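Local atomic coordinates of putative alcohol dehydrogenase (Sinorhizobium meliloti, PDB entry 4J6F), a protein that probably acts as a zinc-binding, NAD-dependent alcohol dehydrogenase of the medium-chain dehydrogenase/reductase family, oxidising alcohols to aldehydes or ketones. Residues A36-G41 with V49-V54; G43-L48 with E360-Q365. All blocks are in the same frame, centred on the assembly; numbering follows the deposited sequence.

Overall arrangement
From the N terminus, strand 33-39 runs out into residues 40-47, which turn back through a short 3-10 segment, and strand 48-51 returns beside it. Interaction 1 closes this beta hairpin by pairing 36-41 with 49-54, a short-range contact. Interaction 2 starts inside the hairpin loop and reaches across more than three hundred residues to the start of helix 361-370, closing a loop that takes in most of the chain. The two contacts cross along the sequence and lie about 11 Å apart between centres. They meet where the Thr-40 hydroxyl probably bonds to Lys-47 O and where Val-37 packs on Phe-361, so the N-terminal hairpin and the C-terminal helix are tied together.

Interaction 1. Residues A36-G41 with V49-V54; sequences AVLLTG and VYSRDV
The carbonyl oxygen of Val-49 is gripped by donors from both strands of the hairpin: Leu-38 N donates to it at 2.8 Å in a nearly straight bond (175°), and the hydroxyl of Ser-51 adds a weak bond from its own strand. CA of Val-37 also makes a C-H...O contact with this oxygen. The return bond runs from Val-49 N to Leu-38 O, and two residues further along Ala-36 and Ser-51 exchange both backbone bonds, with Ser-51 N to Ala-36 O at 2.8 Å. Between these two hydrogen-bonded pairs, Val-37 and Tyr-50 form a non-hydrogen-bonded pair. Their side chains cross at about a right angle, and CG2 of Val-37 meets the ring edge at CD1 of Tyr-50, 3.8 Å away. Ala-36, Leu-38, Val-49 and Ser-51 occupy the other face. There the serine oxygen is set anti to its carbonyl carbon (chi1 -48°), beside the backbone N, where OG of Ser-51 touches CD1 of Leu-38 at 3.4 Å and also makes the weak bond to Val-49 O. After the corner at Arg-52 the chain brings Val-54 back over this face, and its CG2 approaches CB of Ala-36 at 4.2 Å. At the loop end, methyl CG2 of Thr-40 touches CG2 of Val-49, while the threonine hydroxyl OG1 bonds to Lys-47 O. Strand 33-39 is the middle strand of a three-stranded antiparallel sheet, flanked by 48-51 and, through the Val-54 to Met-34 backbone bonding, 53-55; Val-37 packs on Leu-358 and Tyr-50 on Ser-359, just before helix 361-370.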
loop_
_atom_site.group_PDB
_atom_site.type_symbol
_atom_site.label_atom_id
_atom_site.label_comp_id
_atom_site.label_asym_id
_atom_site.label_seq_id
_atom_site.Cartn_x
_atom_site.Cartn_y
_atom_site.Cartn_z
ATOM N N ALA A 36 18.850 36.437 -8.690
ATOM C CA ALA A 36 18.171 35.152 -8.518
ATOM C C ALA A 36 18.786 34.117 -9.422
ATOM O O ALA A 36 19.325 34.450 -10.485
ATOM C CB ALA A 36 16.681 35.265 -8.815
ATOM N N VAL A 37 18.703 32.861 -8.994
ATOM C CA VAL A 37 19.116 31.750 -9.829
ATOM C C VAL A 37 17.874 31.251 -10.541
ATOM O O VAL A 37 16.907 30.849 -9.899
ATOM C CB VAL A 37 19.797 30.643 -9.015
ATOM C CG1 VAL A 37 19.939 29.380 -9.850
ATOM C CG2 VAL A 37 21.151 31.126 -8.508
ATOM N N LEU A 38 17.917 31.316 -11.869
ATOM C CA LEU A 38 16.786 30.983 -12.730
ATOM C C LEU A 38 16.935 29.612 -13.367
ATOM O O LEU A 38 17.991 29.291 -13.932
ATOM C CB LEU A 38 16.645 32.020 -13.851
ATOM C CG LEU A 38 16.325 33.483 -13.508
ATOM C CD1 LEU A 38 16.272 34.312 -14.782
ATOM C CD2 LEU A 38 15.009 33.594 -12.742
ATOM N N LEU A 39 15.873 28.812 -13.274
ATOM C CA LEU A 39 15.755 27.586 -14.045
ATOM C C LEU A 39 15.084 27.913 -15.380
ATOM O O LEU A 39 13.969 28.422 -15.405
ATOM C CB LEU A 39 14.939 26.562 -13.276
ATOM C CG LEU A 39 14.625 25.265 -14.016
ATOM C CD1 LEU A 39 15.892 24.444 -14.156
ATOM C CD2 LEU A 39 13.561 24.473 -13.275
ATOM N N THR A 40 15.766 27.601 -16.482
ATOM C CA THR A 40 15.389 28.090 -17.814
ATOM C C THR A 40 14.843 27.015 -18.755
ATOM O O THR A 40 14.443 27.313 -19.877
ATOM C CB THR A 40 16.581 28.786 -18.498
ATOM O OG1 THR A 40 17.613 27.828 -18.749
ATOM C CG2 THR A 40 17.143 29.888 -17.614
ATOM N N GLY A 41 14.824 25.772 -18.293
ATOM C CA GLY A 41 14.304 24.650 -19.063
ATOM C C GLY A 41 14.876 23.418 -18.404
ATOM O O GLY A 41 15.700 23.547 -17.489
ATOM N N VAL A 49 20.715 29.626 -14.499
ATOM C CA VAL A 49 21.435 30.880 -14.755
ATOM C C VAL A 49 21.323 31.867 -13.592
ATOM O O VAL A 49 20.217 32.221 -13.166
ATOM C CB VAL A 49 20.946 31.558 -16.053
ATOM C CG1 VAL A 49 21.801 32.774 -16.377
ATOM C CG2 VAL A 49 20.978 30.569 -17.209
ATOM N N TYR A 50 22.476 32.301 -13.087
ATOM C CA TYR A 50 22.550 33.329 -12.057
ATOM C C TYR A 50 22.295 34.669 -12.717
ATOM O O TYR A 50 23.089 35.096 -13.558
ATOM C CB TYR A 50 23.945 33.317 -11.441
ATOM C CG TYR A 50 24.152 34.253 -10.273
ATOM C CD1 TYR A 50 23.511 34.032 -9.051
ATOM C CD2 TYR A 50 25.029 35.334 -10.371
ATOM C CE1 TYR A 50 23.714 34.875 -7.967
ATOM C CE2 TYR A 50 25.238 36.188 -9.298
ATOM C CZ TYR A 50 24.582 35.961 -8.093
ATOM O OH TYR A 50 24.787 36.813 -7.014
ATOM N N SER A 51 21.197 35.333 -12.360
ATOM C CA SER A 51 20.847 36.610 -13.007
ATOM C C SER A 51 20.854 37.781 -12.059
ATOM O O SER A 51 20.540 37.633 -10.878
ATOM C CB SER A 51 19.499 36.529 -13.705
ATOM O OG SER A 51 19.449 35.356 -14.489
ATOM N N ARG A 52 21.205 38.948 -12.594
ATOM C CA ARG A 52 21.412 40.133 -11.768
ATOM C C ARG A 52 20.327 41.200 -11.867
ATOM O O ARG A 52 20.309 42.128 -11.057
ATOM C CB ARG A 52 22.813 40.716 -11.965
ATOM C CG ARG A 52 23.754 40.347 -10.830
ATOM C CD ARG A 52 25.203 40.677 -11.141
ATOM N NE ARG A 52 26.009 39.459 -11.099
ATOM C CZ ARG A 52 27.276 39.358 -11.497
ATOM N NH1 ARG A 52 27.923 40.423 -11.964
ATOM N NH2 ARG A 52 27.899 38.182 -11.423
ATOM N N ASP A 53 19.414 41.069 -12.825
ATOM C CA ASP A 53 18.299 42.022 -12.894
ATOM C C ASP A 53 16.943 41.392 -13.214
ATOM O O ASP A 53 16.334 41.639 -14.257
ATOM C CB ASP A 53 18.618 43.206 -13.820
ATOM C CG ASP A 53 19.223 42.770 -15.123
ATOM O OD1 ASP A 53 18.531 42.076 -15.896
ATOM O OD2 ASP A 53 20.397 43.119 -15.372
ATOM N N VAL A 54 16.441 40.647 -12.238
ATOM C CA VAL A 54 15.161 39.956 -12.296
ATOM C C VAL A 54 14.122 40.791 -11.564
ATOM O O VAL A 54 14.395 41.291 -10.484
ATOM C CB VAL A 54 15.277 38.604 -11.576
ATOM C CG1 VAL A 54 14.018 37.777 -11.750
ATOM C CG2 VAL A 54 16.495 37.849 -12.064
#

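Interaction 2. Residues G43-L48 with E360-Q365; sequences GGLEKL and EFHRAQ
His-362 turns its imidazole edge to the backbone of Leu-48: NE2 donates to Leu-48 O at 2.9 Å, with the oxygen close to the ring plane and the N-H...O angle bent to 149°. With CG anti to the carbonyl carbon (chi1 -70°), the ring swings off the helix toward the hairpin loop. CE1 of the same ring comes near Leu-45 O, which accepts the backbone N-H of Leu-48 within the 3-10 turn, and ND1 lies 3.7 Å from CB of Leu-45. The imidazole therefore rests against both ends of that turn. Beside the imidazole, both leucines point toward the helix. CD1 of Leu-48 meets the edge of the Phe-361 ring at CE2, 3.6 Å away, and the same methyl approaches OE1 of Gln-365 as those two side chains cross at about a right angle. Leu-45 and Gln-365 slide past each other in opposite directions, with CD2 of Leu-45 3.9 Å from OE1 of Gln-365. This amide oxygen also receives a weak hydrogen bond from Arg-81 of helix 75-82, and the Phe-361 ring meets Tyr-162 edge-to-face. In effect, one imidazole N-H and two leucine side chains join a hairpin loop to the first turn of a helix, an arrangement within the GroES-like catalytic domain of medium-chain dehydrogenases, which the C-terminal part of the chain re-enters after the six-stranded parallel sheet that probably binds the nucleotide, as in relatives.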
loop_
_atom_site.group_PDB
_atom_site.type_symbol
_atom_site.label_atom_id
_atom_site.label_comp_id
_atom_site.label_asym_id
_atom_site.label_seq_id
_atom_site.Cartn_x
_atom_site.Cartn_y
_atom_site.Cartn_z
ATOM N N GLY A 43 17.188 19.922 -18.082
ATOM C CA GLY A 43 18.561 19.597 -18.447
ATOM C C GLY A 43 19.534 19.674 -17.283
ATOM O O GLY A 43 19.159 19.461 -16.115
ATOM N N GLY A 44 20.789 19.989 -17.594
ATOM C CA GLY A 44 21.849 19.983 -16.588
ATOM C C GLY A 44 22.066 21.321 -15.912
ATOM O O GLY A 44 21.369 22.286 -16.201
ATOM N N LEU A 45 23.140 21.443 -15.165
ATOM C CA LEU A 45 23.357 22.624 -14.369
ATOM C C LEU A 45 23.334 23.858 -15.253
ATOM O O LEU A 45 22.964 24.927 -14.804
ATOM C CB LEU A 45 24.698 22.537 -13.654
ATOM C CG LEU A 45 24.864 21.513 -12.541
ATOM C CD1 LEU A 45 26.283 21.562 -12.025
ATOM C CD2 LEU A 45 23.897 21.779 -11.408
ATOM N N GLU A 46 23.761 23.733 -16.499
ATOM C CA GLU A 46 23.837 24.910 -17.375
ATOM C C GLU A 46 22.468 25.570 -17.605
ATOM O O GLU A 46 22.404 26.734 -18.017
ATOM C CB GLU A 46 24.574 24.603 -18.689
ATOM C CG GLU A 46 23.756 23.885 -19.766
ATOM C CD GLU A 46 23.615 22.373 -19.560
ATOM O OE1 GLU A 46 22.795 21.776 -20.298
ATOM O OE2 GLU A 46 24.305 21.774 -18.688
ATOM N N LYS A 47 21.393 24.834 -17.307
ATOM C CA LYS A 47 20.031 25.384 -17.298
ATOM C C LYS A 47 19.739 26.297 -16.086
ATOM O O LYS A 47 18.711 26.985 -16.052
ATOM C CB LYS A 47 18.979 24.270 -17.388
ATOM C CG LYS A 47 19.044 23.390 -18.635
ATOM C CD LYS A 47 18.770 24.158 -19.928
ATOM C CE LYS A 47 19.061 23.296 -21.152
ATOM N NZ LYS A 47 18.450 23.810 -22.412
ATOM N N LEU A 48 20.639 26.323 -15.102
ATOM C CA LEU A 48 20.501 27.258 -13.978
ATOM C C LEU A 48 21.353 28.497 -14.192
ATOM O O LEU A 48 22.569 28.432 -14.054
ATOM C CB LEU A 48 20.881 26.607 -12.643
ATOM C CG LEU A 48 20.121 25.365 -12.168
ATOM C CD1 LEU A 48 20.956 24.640 -11.123
ATOM C CD2 LEU A 48 18.715 25.674 -11.653
ATOM N N GLU A 360 27.100 30.973 -5.775
ATOM C CA GLU A 360 27.827 29.743 -6.049
ATOM C C GLU A 360 26.903 28.505 -6.058
ATOM O O GLU A 360 27.251 27.409 -5.567
ATOM C CB GLU A 360 29.004 29.611 -5.090
ATOM C CG GLU A 360 30.177 30.481 -5.507
ATOM C CD GLU A 360 31.140 30.802 -4.377
ATOM O OE1 GLU A 360 31.211 30.024 -3.401
ATOM O OE2 GLU A 360 31.823 31.849 -4.473
ATOM N N PHE A 361 25.729 28.699 -6.659
ATOM C CA PHE A 361 24.726 27.653 -6.769
ATOM C C PHE A 361 25.195 26.362 -7.465
ATOM O O PHE A 361 24.789 25.265 -7.076
ATOM C CB PHE A 361 23.453 28.177 -7.429
ATOM C CG PHE A 361 22.250 27.347 -7.102
ATOM C CD1 PHE A 361 21.493 27.622 -5.974
ATOM C CD2 PHE A 361 21.902 26.244 -7.893
ATOM C CE1 PHE A 361 20.395 26.838 -5.661
ATOM C CE2 PHE A 361 20.807 25.455 -7.581
ATOM C CZ PHE A 361 20.053 25.754 -6.464
ATOM N N HIS A 362 26.037 26.489 -8.485
ATOM C CA HIS A 362 26.519 25.323 -9.208
ATOM C C HIS A 362 27.351 24.447 -8.285
ATOM O O HIS A 362 27.192 23.220 -8.274
ATOM C CB HIS A 362 27.274 25.734 -10.477
ATOM C CG HIS A 362 26.381 26.296 -11.545
ATOM N ND1 HIS A 362 26.342 25.796 -12.829
ATOM C CD2 HIS A 362 25.470 27.301 -11.509
ATOM C CE1 HIS A 362 25.459 26.476 -13.541
ATOM N NE2 HIS A 362 24.911 27.389 -12.762
ATOM N N ARG A 363 28.196 25.083 -7.478
ATOM C CA ARG A 363 29.009 24.359 -6.511
ATOM C C ARG A 363 28.098 23.729 -5.456
ATOM O O ARG A 363 28.299 22.573 -5.069
ATOM C CB ARG A 363 30.042 25.285 -5.870
ATOM C CG ARG A 363 31.140 24.568 -5.101
ATOM C CD ARG A 363 32.056 25.548 -4.376
ATOM N NE ARG A 363 31.816 25.536 -2.932
ATOM C CZ ARG A 363 31.323 26.556 -2.229
ATOM N NH1 ARG A 363 31.134 26.431 -0.916
ATOM N NH2 ARG A 363 31.019 27.699 -2.829
ATOM N N ALA A 364 27.090 24.488 -5.018
ATOM C CA ALA A 364 26.117 24.013 -4.031
ATOM C C ALA A 364 25.379 22.760 -4.483
ATOM O O ALA A 364 25.257 21.795 -3.727
ATOM C CB ALA A 364 25.118 25.099 -3.710
ATOM N N GLN A 365 24.883 22.764 -5.716
ATOM C CA GLN A 365 24.086 21.640 -6.172
ATOM C C GLN A 365 24.932 20.416 -6.544
ATOM O O GLN A 365 24.448 19.270 -6.473
ATOM C CB GLN A 365 23.165 22.041 -7.312
ATOM C CG GLN A 365 22.107 20.997 -7.567
ATOM C CD GLN A 365 20.827 21.606 -8.032
ATOM O OE1 GLN A 365 20.731 22.059 -9.163
ATOM N NE2 GLN A 365 19.830 21.630 -7.157
#